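PDB 4ICM: 5-carboxyvanillate decarboxylase from Sphingobium sp. SYK-6, which probably removes a carboxylate group from 5-carboxyvanillate in a manganese-containing active site of the amidohydrolase fold. Local coordinates for residues E8-F13 with S75-G80; N67-H72 with W294-P299; L171-R176 with L221-G226. All blocks are in the same frame, centred on the assembly; numbering follows the deposited sequence.

The three contacts belong to one barrel and meet at its manganese ion, to which each supplies one protein ligand: E8 in interaction 1, D297 in interaction 2 and H174 in interaction 3. Three waters complete six ligands. Interactions 1 and 2, with centres about 14 Å apart, share strand 71-76 and are tied by the carboxylate of E9, whose OE2 lies 2.9 Å from Y298 N and OE1 2.9 Å from I296 N. Interaction 3, centred about 13 Å from interaction 1, joins it through the hydroxyl of Y172 and the carboxylate of E8. Interactions 2 and 3 do not touch: their centres are about 18 Å apart, and the metal lies between their ligands.

Interaction 1. Residues E8-F13 with S75-G80; sequences EEAVTF and SLTAPG. With MN (manganese (II) ion), chain I.
Neighbouring parallel strands of the barrel, 5-11 and 71-76, pair through A10 with S75 and V11 with L76, at the end that faces the metal site. The backbone of S75 lies between E9 and V11: its N donates to E9 O at 3.0 Å, and its O accepts from V11 N at 2.9 Å. The ladder runs one step past the strand end, where T77 N donates to V11 O at 2.9 Å; CA-H groups of A10 and L76 add weaker contacts to S75 O and V11 O.

The methyl of A10 rests against T77, with CB 3.8 Å from OG1, whose polar partner is the hydroxyl of Y300. L76 crosses T12 obliquely, and its CD1 reaches F13, 4.0 Å from CD2, while F13 is backed by L99, M100 and T103 of helix 86-106. S75 OG, held between its own backbone N and carbonyl carbon (chi1 47°), donates to a water 2.9 Å away, which makes a weak second bond to E9 N.

The side chains of E8 and E9 turn away from the partner strand: E8 binds the metal, and E9 holds backbone N-H groups of the loop that carries D297. CG of E8 stands opposite its backbone N (chi1 -161°) and the chain runs on extended, so that OE2 binds manganese at 2.2 Å; OE1 is hydrogen-bonded to S272 OG and to Y172 OH. The carbonyl of E8 accepts a hydrogen bond from a water that is itself on the metal. E8 N also meets E9 OE1 at 2.9 Å, from above the carboxylate plane. A first strand carrying a metal ligand, paired with the second at the C-terminal end of the sheet, is characteristic of the amidohydrolase TIM barrel.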
ATOM      1  N   GLU A   8     -11.188  17.686   1.285  1.00  8.87           N
ATOM      2  CA  GLU A   8     -10.207  17.484   0.214  1.00 10.68           C
ATOM      3  C   GLU A   8     -10.793  17.933  -1.108  1.00 10.48           C
ATOM      4  O   GLU A   8     -10.928  17.149  -2.050  1.00 10.59           O
ATOM      5  CB  GLU A   8      -9.733  16.027   0.125  1.00 11.21           C
ATOM      6  CG  GLU A   8      -8.409  15.869  -0.639  1.00  8.96           C
ATOM      7  CD  GLU A   8      -8.036  14.421  -0.884  1.00 11.52           C
ATOM      8  OE1 GLU A   8      -7.782  13.685   0.096  1.00 10.87           O
ATOM      9  OE2 GLU A   8      -7.981  14.010  -2.055  1.00 11.48           O
ATOM     10  N   GLU A   9     -11.146  19.207  -1.174  1.00 10.12           N
ATOM     11  CA  GLU A   9     -11.921  19.691  -2.305  1.00 10.47           C
ATOM     12  C   GLU A   9     -11.049  20.550  -3.196  1.00 11.31           C
ATOM     13  O   GLU A   9     -10.617  21.627  -2.805  1.00 11.86           O
ATOM     14  CB  GLU A   9     -13.150  20.440  -1.796  1.00 10.49           C
ATOM     15  CG  GLU A   9     -13.839  19.667  -0.669  1.00  9.73           C
ATOM     16  CD  GLU A   9     -14.022  18.184  -1.005  1.00 12.66           C
ATOM     17  OE1 GLU A   9     -13.705  17.313  -0.156  1.00 10.96           O
ATOM     18  OE2 GLU A   9     -14.485  17.884  -2.125  1.00  9.97           O
ATOM     19  N   ALA A  10     -10.787  20.048  -4.394  1.00 11.42           N
ATOM     20  CA  ALA A  10      -9.828  20.661  -5.299  1.00 12.20           C
ATOM     21  C   ALA A  10     -10.364  21.915  -5.997  1.00 12.95           C
ATOM     22  O   ALA A  10     -11.553  22.032  -6.285  1.00 12.84           O
ATOM     23  CB  ALA A  10      -9.370  19.645  -6.327  1.00 14.26           C
ATOM     24  N   VAL A  11      -9.459  22.838  -6.286  1.00 13.74           N
ATOM     25  CA  VAL A  11      -9.827  24.049  -6.988  1.00 14.55           C
ATOM     26  C   VAL A  11      -8.591  24.489  -7.763  1.00 15.34           C
ATOM     27  O   VAL A  11      -7.485  24.068  -7.446  1.00 15.28           O
ATOM     28  CB  VAL A  11     -10.304  25.141  -5.994  1.00 14.76           C
ATOM     29  CG1 VAL A  11      -9.142  25.639  -5.126  1.00 17.72           C
ATOM     30  CG2 VAL A  11     -10.964  26.293  -6.724  1.00 17.16           C
ATOM     31  N   THR A  12      -8.765  25.307  -8.792  1.00 16.12           N
ATOM     32  CA  THR A  12      -7.599  25.901  -9.447  1.00 16.99           C
ATOM     33  C   THR A  12      -7.881  27.356  -9.811  1.00 19.62           C
ATOM     34  O   THR A  12      -9.013  27.824  -9.696  1.00 17.87           O
ATOM     35  CB  THR A  12      -7.178  25.113 -10.705  1.00 17.09           C
ATOM     36  OG1 THR A  12      -5.915  25.601 -11.177  1.00 17.90           O
ATOM     37  CG2 THR A  12      -8.222  25.267 -11.798  1.00 17.32           C
ATOM     38  N   PHE A  13      -6.844  28.062 -10.240  1.00 18.79           N
ATOM     39  CA  PHE A  13      -6.963  29.475 -10.568  1.00 19.76           C
ATOM     40  C   PHE A  13      -6.265  29.713 -11.905  1.00 20.62           C
ATOM     41  O   PHE A  13      -5.320  28.994 -12.253  1.00 20.57           O
ATOM     42  CB  PHE A  13      -6.326  30.318  -9.466  1.00 20.08           C
ATOM     43  CG  PHE A  13      -6.771  29.942  -8.076  1.00 19.23           C
ATOM     44  CD1 PHE A  13      -7.970  30.403  -7.571  1.00 19.03           C
ATOM     45  CD2 PHE A  13      -5.982  29.127  -7.271  1.00 18.99           C
ATOM     46  CE1 PHE A  13      -8.382  30.060  -6.294  1.00 21.96           C
ATOM     47  CE2 PHE A  13      -6.391  28.782  -5.987  1.00 18.50           C
ATOM     48  CZ  PHE A  13      -7.593  29.254  -5.500  1.00 17.75           C
ATOM     49  N   SER A  75      -8.379  23.313  -1.816  1.00 13.04           N
ATOM     50  CA  SER A  75      -6.937  23.166  -1.989  1.00 13.69           C
ATOM     51  C   SER A  75      -6.584  23.260  -3.466  1.00 13.87           C
ATOM     52  O   SER A  75      -7.286  22.711  -4.312  1.00 14.67           O
ATOM     53  CB  SER A  75      -6.455  21.827  -1.409  1.00 15.93           C
ATOM     54  OG  SER A  75      -7.283  20.748  -1.828  1.00 13.22           O
ATOM     55  N   LEU A  76      -5.507  23.966  -3.785  1.00 15.96           N
ATOM     56  CA  LEU A  76      -5.049  23.979  -5.164  1.00 15.15           C
ATOM     57  C   LEU A  76      -4.814  22.525  -5.579  1.00 15.56           C
ATOM     58  O   LEU A  76      -4.152  21.753  -4.875  1.00 16.70           O
ATOM     59  CB  LEU A  76      -3.788  24.821  -5.333  1.00 16.04           C
ATOM     60  CG  LEU A  76      -3.230  24.818  -6.753  1.00 16.64           C
ATOM     61  CD1 LEU A  76      -4.109  25.649  -7.696  1.00 17.19           C
ATOM     62  CD2 LEU A  76      -1.803  25.304  -6.741  1.00 17.35           C
ATOM     63  N   THR A  77      -5.415  22.150  -6.700  1.00 15.64           N
ATOM     64  CA  THR A  77      -5.394  20.777  -7.174  1.00 13.91           C
ATOM     65  C   THR A  77      -3.965  20.297  -7.474  1.00 17.17           C
ATOM     66  O   THR A  77      -3.085  21.100  -7.824  1.00 15.63           O
ATOM     67  CB  THR A  77      -6.285  20.653  -8.435  1.00 14.03           C
ATOM     68  OG1 THR A  77      -6.486  19.275  -8.763  1.00 18.64           O
ATOM     69  CG2 THR A  77      -5.652  21.376  -9.611  1.00 14.99           C
ATOM     70  N   ALA A  78      -3.734  18.993  -7.320  1.00 15.53           N
ATOM     71  CA  ALA A  78      -2.473  18.388  -7.723  1.00 13.62           C
ATOM     72  C   ALA A  78      -2.305  18.567  -9.221  1.00 14.28           C
ATOM     73  O   ALA A  78      -3.286  18.495  -9.976  1.00 14.24           O
ATOM     74  CB  ALA A  78      -2.451  16.902  -7.361  1.00 12.76           C
ATOM     75  N   PRO A  79      -1.063  18.788  -9.668  1.00 18.52           N
ATOM     76  CA  PRO A  79       0.162  18.760  -8.861  1.00 20.02           C
ATOM     77  C   PRO A  79       0.571  20.102  -8.253  1.00 17.90           C
ATOM     78  O   PRO A  79       1.758  20.290  -7.983  1.00 15.99           O
ATOM     79  CB  PRO A  79       1.215  18.325  -9.875  1.00 20.44           C
ATOM     80  CG  PRO A  79       0.753  18.968 -11.131  1.00 20.02           C
ATOM     81  CD  PRO A  79      -0.764  18.962 -11.098  1.00 19.81           C
ATOM     82  N   GLY A  80      -0.370  21.009  -8.035  1.00 17.09           N
ATOM     83  CA  GLY A  80      -0.047  22.268  -7.386  1.00 16.32           C
ATOM     84  C   GLY A  80       0.939  23.086  -8.202  1.00 17.38           C
ATOM     85  O   GLY A  80       0.779  23.214  -9.402  1.00 17.84           O
TER
HETATM   86 MN    MN I 401      -7.937  14.786  -4.113  1.00 13.69          MN
HETATM   87  O   HOH W   1      -8.651  16.999  -3.768  1.00  8.88           O
HETATM   88  O   HOH W   2      -8.683  20.545   0.734  1.00  9.03           O
HETATM   89  O   HOH W   3      -7.883  15.218  -6.267  1.00 17.57           O
HETATM   90  O   HOH W   4      -7.135  12.810  -4.927  1.00 15.57           O

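Interaction 2. Residues N67-H72 with W294-P299; sequences NGVDMH and WAIDYP. With MN (manganese (II) ion), chain I.
V69 and H72, on the segment that leads into strand 71-76, pack with W294, I296 and Y298 of the loop that follows strand 292-293; this is a buried, side-chain-only contact that joins the second strand of the barrel to the loop after the eighth. Helix 303-311 packs on the same group, with V307 on V69, M303 on H72 and I310 on W294.

H72 is the centre of it. Its ring sends CE1 to within 4.1 Å of Y298 CD2, edge toward the tyrosine face in an offset edge-to-face pair, with centroids 5.8 Å apart and planes at 60°. The tyrosine CG lies opposite its backbone N (chi1 -180°), which swings the ring out from the loop toward the histidine. P299 CB, on the far side of a cis peptide bond, sits over the centre of one tyrosine face. I296 extends its chain across the histidine at about a right angle and brings CD1 to 3.7 Å from NE2. V69 fills in beside them: CG1 lies in the imidazole plane at its edge, and CG2 meets the indole edge of W294, 4.3 Å from CH2. The indole NE1 points its hydrogen to A306 O.

Between I296 and Y298 the loop turns D297 to the other side, with positive phi (74°), and OD1 binds manganese at 2.2 Å. Its OD2 accepts from a metal-bound water at 3.1 Å. The packed residues thus flank the ligand without touching the metal.

Chemically the contact is almost wholly apolar. H72 NE2 is buried against the I296 methyl with no polar partner, while ND1 is hydrogen-bonded outside the two segments, an arrangement consistent with a neutral ring.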
ATOM      1  N   ASN A  67     -27.182  19.105  -1.575  1.00 10.34           N
ATOM      2  CA  ASN A  67     -26.808  17.952  -0.753  1.00  9.34           C
ATOM      3  C   ASN A  67     -26.616  18.275   0.732  1.00 12.91           C
ATOM      4  O   ASN A  67     -26.293  17.395   1.539  1.00 10.81           O
ATOM      5  CB  ASN A  67     -25.567  17.276  -1.339  1.00  9.93           C
ATOM      6  CG  ASN A  67     -25.857  16.606  -2.669  1.00  9.79           C
ATOM      7  OD1 ASN A  67     -26.477  15.548  -2.712  1.00  7.99           O
ATOM      8  ND2 ASN A  67     -25.412  17.221  -3.757  1.00  7.98           N
ATOM      9  N   GLY A  68     -26.832  19.537   1.085  1.00 11.67           N
ATOM     10  CA  GLY A  68     -26.696  19.973   2.464  1.00 11.68           C
ATOM     11  C   GLY A  68     -25.260  19.939   2.957  1.00 12.82           C
ATOM     12  O   GLY A  68     -25.008  19.607   4.114  1.00 12.78           O
ATOM     13  N   VAL A  69     -24.319  20.282   2.079  1.00  9.75           N
ATOM     14  CA  VAL A  69     -22.916  20.371   2.462  1.00  8.24           C
ATOM     15  C   VAL A  69     -22.631  21.780   2.981  1.00 11.85           C
ATOM     16  O   VAL A  69     -22.803  22.760   2.253  1.00  9.46           O
ATOM     17  CB  VAL A  69     -21.984  20.075   1.283  1.00  8.38           C
ATOM     18  CG1 VAL A  69     -20.511  20.187   1.720  1.00  8.53           C
ATOM     19  CG2 VAL A  69     -22.254  18.668   0.749  1.00  9.12           C
ATOM     20  N   ASP A  70     -22.190  21.887   4.231  1.00 10.50           N
ATOM     21  CA  ASP A  70     -21.995  23.212   4.811  1.00  9.42           C
ATOM     22  C   ASP A  70     -20.785  23.901   4.189  1.00 11.60           C
ATOM     23  O   ASP A  70     -20.857  25.072   3.804  1.00 14.32           O
ATOM     24  CB  ASP A  70     -21.874  23.141   6.334  1.00 10.20           C
ATOM     25  CG  ASP A  70     -21.985  24.517   7.001  1.00 23.28           C
ATOM     26  OD1 ASP A  70     -22.826  25.329   6.559  1.00 29.69           O
ATOM     27  OD2 ASP A  70     -21.229  24.797   7.959  1.00 20.53           O
ATOM     28  N   MET A  71     -19.670  23.180   4.092  1.00 12.83           N
ATOM     29  CA  MET A  71     -18.416  23.780   3.637  1.00 10.33           C
ATOM     30  C   MET A  71     -17.577  22.887   2.745  1.00 12.03           C
ATOM     31  O   MET A  71     -17.613  21.655   2.858  1.00 11.59           O
ATOM     32  CB  MET A  71     -17.553  24.174   4.839  1.00 10.49           C
ATOM     33  CG  MET A  71     -18.205  25.194   5.769  1.00 17.40           C
ATOM     34  SD  MET A  71     -17.078  25.738   7.060  1.00 12.69           S
ATOM     35  CE  MET A  71     -16.016  26.837   6.117  1.00 12.03           C
ATOM     36  N   HIS A  72     -16.808  23.528   1.873  1.00 10.72           N
ATOM     37  CA  HIS A  72     -15.638  22.903   1.272  1.00 14.42           C
ATOM     38  C   HIS A  72     -14.377  23.556   1.811  1.00 11.16           C
ATOM     39  O   HIS A  72     -14.278  24.795   1.894  1.00 11.84           O
ATOM     40  CB  HIS A  72     -15.629  23.078  -0.243  1.00 11.08           C
ATOM     41  CG  HIS A  72     -16.484  22.100  -0.977  1.00 14.45           C
ATOM     42  ND1 HIS A  72     -16.295  21.815  -2.312  1.00 10.76           N
ATOM     43  CD2 HIS A  72     -17.538  21.350  -0.576  1.00 12.60           C
ATOM     44  CE1 HIS A  72     -17.192  20.929  -2.702  1.00 12.22           C
ATOM     45  NE2 HIS A  72     -17.957  20.627  -1.669  1.00 11.73           N
ATOM     46  N   TRP A 294     -14.303  13.530   7.308  1.00  7.69           N
ATOM     47  CA  TRP A 294     -14.995  13.280   6.062  1.00  8.24           C
ATOM     48  C   TRP A 294     -14.474  14.203   4.960  1.00  8.80           C
ATOM     49  O   TRP A 294     -14.012  15.323   5.214  1.00 10.02           O
ATOM     50  CB  TRP A 294     -16.499  13.469   6.274  1.00  8.48           C
ATOM     51  CG  TRP A 294     -17.350  13.364   5.040  1.00  6.58           C
ATOM     52  CD1 TRP A 294     -17.699  12.221   4.372  1.00  5.02           C
ATOM     53  CD2 TRP A 294     -17.993  14.449   4.355  1.00  6.91           C
ATOM     54  NE1 TRP A 294     -18.511  12.535   3.301  1.00  7.87           N
ATOM     55  CE2 TRP A 294     -18.697  13.897   3.268  1.00  5.71           C
ATOM     56  CE3 TRP A 294     -18.025  15.846   4.552  1.00  7.45           C
ATOM     57  CZ2 TRP A 294     -19.449  14.682   2.381  1.00  8.15           C
ATOM     58  CZ3 TRP A 294     -18.765  16.627   3.662  1.00  9.91           C
ATOM     59  CH2 TRP A 294     -19.465  16.039   2.592  1.00 11.52           C
ATOM     60  N   ALA A 295     -14.535  13.711   3.733  1.00  6.77           N
ATOM     61  CA  ALA A 295     -14.194  14.506   2.562  1.00  7.12           C
ATOM     62  C   ALA A 295     -14.952  13.963   1.357  1.00  9.24           C
ATOM     63  O   ALA A 295     -15.521  12.865   1.411  1.00  9.96           O
ATOM     64  CB  ALA A 295     -12.685  14.496   2.315  1.00  6.96           C
ATOM     65  N   ILE A 296     -14.963  14.736   0.281  1.00  8.00           N
ATOM     66  CA  ILE A 296     -15.637  14.333  -0.943  1.00  7.31           C
ATOM     67  C   ILE A 296     -14.647  13.965  -2.037  1.00  7.23           C
ATOM     68  O   ILE A 296     -14.816  12.939  -2.698  1.00 10.95           O
ATOM     69  CB  ILE A 296     -16.541  15.453  -1.474  1.00 10.53           C
ATOM     70  CG1 ILE A 296     -17.629  15.802  -0.460  1.00 13.54           C
ATOM     71  CG2 ILE A 296     -17.175  15.043  -2.805  1.00 11.21           C
ATOM     72  CD1 ILE A 296     -18.432  17.060  -0.844  1.00  9.18           C
ATOM     73  N   ASP A 297     -13.627  14.811  -2.211  1.00  7.82           N
ATOM     74  CA  ASP A 297     -12.671  14.749  -3.328  1.00  8.23           C
ATOM     75  C   ASP A 297     -13.327  15.249  -4.618  1.00  8.66           C
ATOM     76  O   ASP A 297     -13.098  14.707  -5.699  1.00 12.55           O
ATOM     77  CB  ASP A 297     -12.099  13.336  -3.531  1.00 10.43           C
ATOM     78  CG  ASP A 297     -10.631  13.341  -3.921  1.00 18.46           C
ATOM     79  OD1 ASP A 297     -10.088  14.435  -4.196  1.00 15.35           O
ATOM     80  OD2 ASP A 297     -10.030  12.238  -3.959  1.00 14.02           O
ATOM     81  N   TYR A 298     -14.165  16.273  -4.478  1.00  9.31           N
ATOM     82  CA  TYR A 298     -14.782  16.949  -5.602  1.00  9.46           C
ATOM     83  C   TYR A 298     -13.665  17.719  -6.303  1.00 12.88           C
ATOM     84  O   TYR A 298     -12.754  18.212  -5.643  1.00 13.25           O
ATOM     85  CB  TYR A 298     -15.850  17.918  -5.078  1.00 11.67           C
ATOM     86  CG  TYR A 298     -16.572  18.689  -6.148  1.00 13.22           C
ATOM     87  CD1 TYR A 298     -17.662  18.140  -6.810  1.00 14.19           C
ATOM     88  CD2 TYR A 298     -16.164  19.969  -6.506  1.00 14.17           C
ATOM     89  CE1 TYR A 298     -18.333  18.847  -7.807  1.00 14.77           C
ATOM     90  CE2 TYR A 298     -16.831  20.690  -7.502  1.00 14.52           C
ATOM     91  CZ  TYR A 298     -17.916  20.123  -8.143  1.00 11.51           C
ATOM     92  OH  TYR A 298     -18.583  20.815  -9.126  1.00 11.91           O
ATOM     93  N   PRO A 299     -13.716  17.825  -7.637  1.00 14.31           N
ATOM     94  CA  PRO A 299     -14.733  17.336  -8.573  1.00 10.55           C
ATOM     95  C   PRO A 299     -14.428  15.966  -9.166  1.00 14.73           C
ATOM     96  O   PRO A 299     -15.118  15.523 -10.086  1.00 19.58           O
ATOM     97  CB  PRO A 299     -14.694  18.393  -9.683  1.00 12.05           C
ATOM     98  CG  PRO A 299     -13.257  18.790  -9.731  1.00 19.89           C
ATOM     99  CD  PRO A 299     -12.772  18.752  -8.290  1.00 14.89           C
TER
HETATM  100 MN    MN I 401      -7.937  14.786  -4.113  1.00 13.69          MN
HETATM  101  O   HOH W   4      -7.135  12.810  -4.927  1.00 15.57           O
HETATM  102  O   HOH W   1      -8.651  16.999  -3.768  1.00  8.88           O
HETATM  103  O   HOH W   3      -7.883  15.218  -6.267  1.00 17.57           O

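Interaction 3. Residues L171-R176 with L221-G226; sequences LYIHPR and LKIVLG. With MN (manganese (II) ion), chain I.
V224 CG1 lies over one face of the Y172 ring, 3.8 Å from its centroid and 19° off the normal, a CH-pi contact. I173 CD1 meets I223 CG2 at 3.7 Å, and L171 lies alongside I223. L225 CD2 reaches I173 CB at 4.0 Å. Y172 and V224 lie on one face, and L171 and I223 on the other, of the adjoining parallel strands 171-174 and 223-225, the fifth and sixth of the TIM barrel, whose axes cross at -34°. L171 N donates to K222 O at 2.8 Å, V224 N to L171 O, and I173 N to V224 O. Past the ladder, a water bridges I173 O and G226 N. G226 leaves room for the tyrosine, since a CB there would clash with Y172 OH. Y172 OH is hydrogen-bonded to E8 OE1 and T270 OG1, and a phenylalanine here would probably keep the CH-pi contact with V224 CG1 but leave both oxygens without this partner, the carboxylate then resting on manganese and S272. H174 NE2, with CG opposite the backbone N (chi1 -175°), binds manganese at 2.2 Å; ND1 donates in the ring plane to a lone pair of P175 O, fixing the imidazole's rotation.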
ATOM      1  N   LEU A 171      -0.674  20.140   7.800  1.00 14.76           N
ATOM      2  CA  LEU A 171      -0.291  19.925   6.399  1.00 12.72           C
ATOM      3  C   LEU A 171      -0.997  18.715   5.804  1.00 10.90           C
ATOM      4  O   LEU A 171      -0.770  17.588   6.241  1.00 10.33           O
ATOM      5  CB  LEU A 171       1.221  19.713   6.270  1.00 11.94           C
ATOM      6  CG  LEU A 171       1.702  19.352   4.853  1.00 15.12           C
ATOM      7  CD1 LEU A 171       1.462  20.510   3.858  1.00 15.81           C
ATOM      8  CD2 LEU A 171       3.176  18.920   4.844  1.00 12.32           C
ATOM      9  N   TYR A 172      -1.853  18.961   4.814  1.00 10.97           N
ATOM     10  CA  TYR A 172      -2.498  17.902   4.058  1.00 10.40           C
ATOM     11  C   TYR A 172      -1.533  17.462   2.969  1.00 12.05           C
ATOM     12  O   TYR A 172      -1.196  18.253   2.084  1.00 11.28           O
ATOM     13  CB  TYR A 172      -3.791  18.436   3.418  1.00 10.46           C
ATOM     14  CG  TYR A 172      -4.849  17.396   3.117  1.00 12.01           C
ATOM     15  CD1 TYR A 172      -4.554  16.267   2.364  1.00 10.37           C
ATOM     16  CD2 TYR A 172      -6.150  17.547   3.590  1.00 10.65           C
ATOM     17  CE1 TYR A 172      -5.535  15.317   2.083  1.00 10.62           C
ATOM     18  CE2 TYR A 172      -7.130  16.605   3.323  1.00 13.37           C
ATOM     19  CZ  TYR A 172      -6.814  15.491   2.570  1.00 11.05           C
ATOM     20  OH  TYR A 172      -7.784  14.553   2.293  1.00 10.10           O
ATOM     21  N   ILE A 173      -1.073  16.215   3.036  1.00 10.11           N
ATOM     22  CA  ILE A 173      -0.211  15.678   1.993  1.00 10.28           C
ATOM     23  C   ILE A 173      -1.097  14.901   1.035  1.00  9.88           C
ATOM     24  O   ILE A 173      -1.468  13.757   1.286  1.00  9.20           O
ATOM     25  CB  ILE A 173       0.901  14.772   2.537  1.00 14.56           C
ATOM     26  CG1 ILE A 173       1.714  15.505   3.600  1.00 10.41           C
ATOM     27  CG2 ILE A 173       1.800  14.329   1.406  1.00 10.31           C
ATOM     28  CD1 ILE A 173       3.002  14.752   4.042  1.00 10.32           C
ATOM     29  N   HIS A 174      -1.471  15.580  -0.038  1.00 10.34           N
ATOM     30  CA  HIS A 174      -2.381  15.072  -1.049  1.00 10.09           C
ATOM     31  C   HIS A 174      -1.569  14.227  -2.026  1.00 10.15           C
ATOM     32  O   HIS A 174      -0.347  14.384  -2.104  1.00 12.77           O
ATOM     33  CB  HIS A 174      -3.002  16.289  -1.757  1.00 10.69           C
ATOM     34  CG  HIS A 174      -4.060  15.954  -2.758  1.00 11.56           C
ATOM     35  ND1 HIS A 174      -3.768  15.511  -4.031  1.00 11.60           N
ATOM     36  CD2 HIS A 174      -5.410  16.052  -2.694  1.00 10.21           C
ATOM     37  CE1 HIS A 174      -4.893  15.313  -4.694  1.00 12.56           C
ATOM     38  NE2 HIS A 174      -5.903  15.644  -3.907  1.00 16.61           N
ATOM     39  N   PRO A 175      -2.222  13.306  -2.758  1.00  9.74           N
ATOM     40  CA  PRO A 175      -1.396  12.550  -3.702  1.00 11.39           C
ATOM     41  C   PRO A 175      -0.896  13.343  -4.904  1.00 15.57           C
ATOM     42  O   PRO A 175      -1.371  14.440  -5.217  1.00 13.00           O
ATOM     43  CB  PRO A 175      -2.342  11.445  -4.188  1.00 15.37           C
ATOM     44  CG  PRO A 175      -3.286  11.257  -3.064  1.00 15.80           C
ATOM     45  CD  PRO A 175      -3.522  12.646  -2.532  1.00 13.00           C
ATOM     46  N   ARG A 176       0.058  12.705  -5.575  1.00 15.90           N
ATOM     47  CA  ARG A 176       0.641  13.111  -6.830  1.00 17.17           C
ATOM     48  C   ARG A 176       0.938  11.764  -7.482  1.00 13.18           C
ATOM     49  O   ARG A 176       0.892  10.741  -6.798  1.00 12.82           O
ATOM     50  CB  ARG A 176       1.956  13.790  -6.514  1.00 27.85           C
ATOM     51  CG  ARG A 176       2.253  14.971  -7.318  1.00 30.93           C
ATOM     52  CD  ARG A 176       3.728  15.227  -7.234  1.00 23.21           C
ATOM     53  NE  ARG A 176       4.243  15.397  -8.575  1.00 22.25           N
ATOM     54  CZ  ARG A 176       5.309  16.121  -8.871  1.00 15.26           C
ATOM     55  NH1 ARG A 176       5.980  16.732  -7.902  1.00 17.29           N
ATOM     56  NH2 ARG A 176       5.699  16.224 -10.133  1.00 18.04           N
ATOM     57  N   LEU A 221       4.242  18.678  14.525  1.00 13.48           N
ATOM     58  CA  LEU A 221       3.646  18.640  13.187  1.00 12.43           C
ATOM     59  C   LEU A 221       2.307  17.915  13.205  1.00 14.15           C
ATOM     60  O   LEU A 221       2.133  16.923  13.912  1.00 15.93           O
ATOM     61  CB  LEU A 221       4.557  17.927  12.190  1.00 11.20           C
ATOM     62  CG  LEU A 221       5.755  18.663  11.615  1.00 11.98           C
ATOM     63  CD1 LEU A 221       6.530  17.720  10.690  1.00 13.16           C
ATOM     64  CD2 LEU A 221       5.314  19.946  10.879  1.00 12.85           C
ATOM     65  N   LYS A 222       1.356  18.423  12.436  1.00 11.19           N
ATOM     66  CA  LYS A 222       0.130  17.694  12.170  1.00 13.48           C
ATOM     67  C   LYS A 222       0.053  17.456  10.666  1.00  9.93           C
ATOM     68  O   LYS A 222       0.076  18.403   9.882  1.00 10.59           O
ATOM     69  CB  LYS A 222      -1.098  18.459  12.672  1.00 14.54           C
ATOM     70  CG  LYS A 222      -2.432  17.730  12.449  1.00 20.90           C
ATOM     71  CD  LYS A 222      -2.555  16.466  13.311  1.00 23.14           C
ATOM     72  CE  LYS A 222      -2.891  16.813  14.759  1.00 24.98           C
ATOM     73  NZ  LYS A 222      -2.438  15.768  15.739  1.00 24.41           N
ATOM     74  N   ILE A 223       0.008  16.185  10.279  1.00 11.07           N
ATOM     75  CA  ILE A 223      -0.110  15.778   8.884  1.00  9.27           C
ATOM     76  C   ILE A 223      -1.469  15.130   8.642  1.00 12.52           C
ATOM     77  O   ILE A 223      -1.954  14.368   9.475  1.00 10.80           O
ATOM     78  CB  ILE A 223       0.982  14.761   8.514  1.00 10.94           C
ATOM     79  CG1 ILE A 223       2.371  15.290   8.901  1.00 10.16           C
ATOM     80  CG2 ILE A 223       0.909  14.396   7.030  1.00  9.11           C
ATOM     81  CD1 ILE A 223       2.793  16.555   8.152  1.00 10.49           C
ATOM     82  N   VAL A 224      -2.087  15.436   7.504  1.00  8.80           N
ATOM     83  CA  VAL A 224      -3.374  14.847   7.166  1.00  8.84           C
ATOM     84  C   VAL A 224      -3.218  14.042   5.880  1.00  9.87           C
ATOM     85  O   VAL A 224      -2.597  14.510   4.922  1.00  8.61           O
ATOM     86  CB  VAL A 224      -4.459  15.932   7.000  1.00  9.20           C
ATOM     87  CG1 VAL A 224      -5.751  15.323   6.508  1.00 10.02           C
ATOM     88  CG2 VAL A 224      -4.688  16.656   8.334  1.00 10.85           C
ATOM     89  N   LEU A 225      -3.754  12.823   5.874  1.00  7.46           N
ATOM     90  CA  LEU A 225      -3.742  11.986   4.676  1.00 10.18           C
ATOM     91  C   LEU A 225      -5.152  11.620   4.264  1.00  8.56           C
ATOM     92  O   LEU A 225      -5.951  11.150   5.090  1.00  7.86           O
ATOM     93  CB  LEU A 225      -2.952  10.702   4.917  1.00  6.87           C
ATOM     94  CG  LEU A 225      -1.459  10.874   5.194  1.00  8.27           C
ATOM     95  CD1 LEU A 225      -0.867   9.539   5.622  1.00 11.70           C
ATOM     96  CD2 LEU A 225      -0.752  11.415   3.962  1.00  7.84           C
ATOM     97  N   GLY A 226      -5.451  11.798   2.979  1.00  7.09           N
ATOM     98  CA  GLY A 226      -6.752  11.435   2.452  1.00 13.92           C
ATOM     99  C   GLY A 226      -6.824   9.951   2.121  1.00 11.66           C
ATOM    100  O   GLY A 226      -5.912   9.190   2.449  1.00  7.28           O
TER
HETATM  101 MN    MN I 401      -7.937  14.786  -4.113  1.00 13.69          MN
HETATM  102  O   HOH W   5      -3.725  12.143   0.954  1.00  6.97           O
HETATM  103  O   HOH W   1      -8.651  16.999  -3.768  1.00  8.88           O
HETATM  104  O   HOH W   3      -7.883  15.218  -6.267  1.00 17.57           O
HETATM  105  O   HOH W   4      -7.135  12.810  -4.927  1.00 15.57           O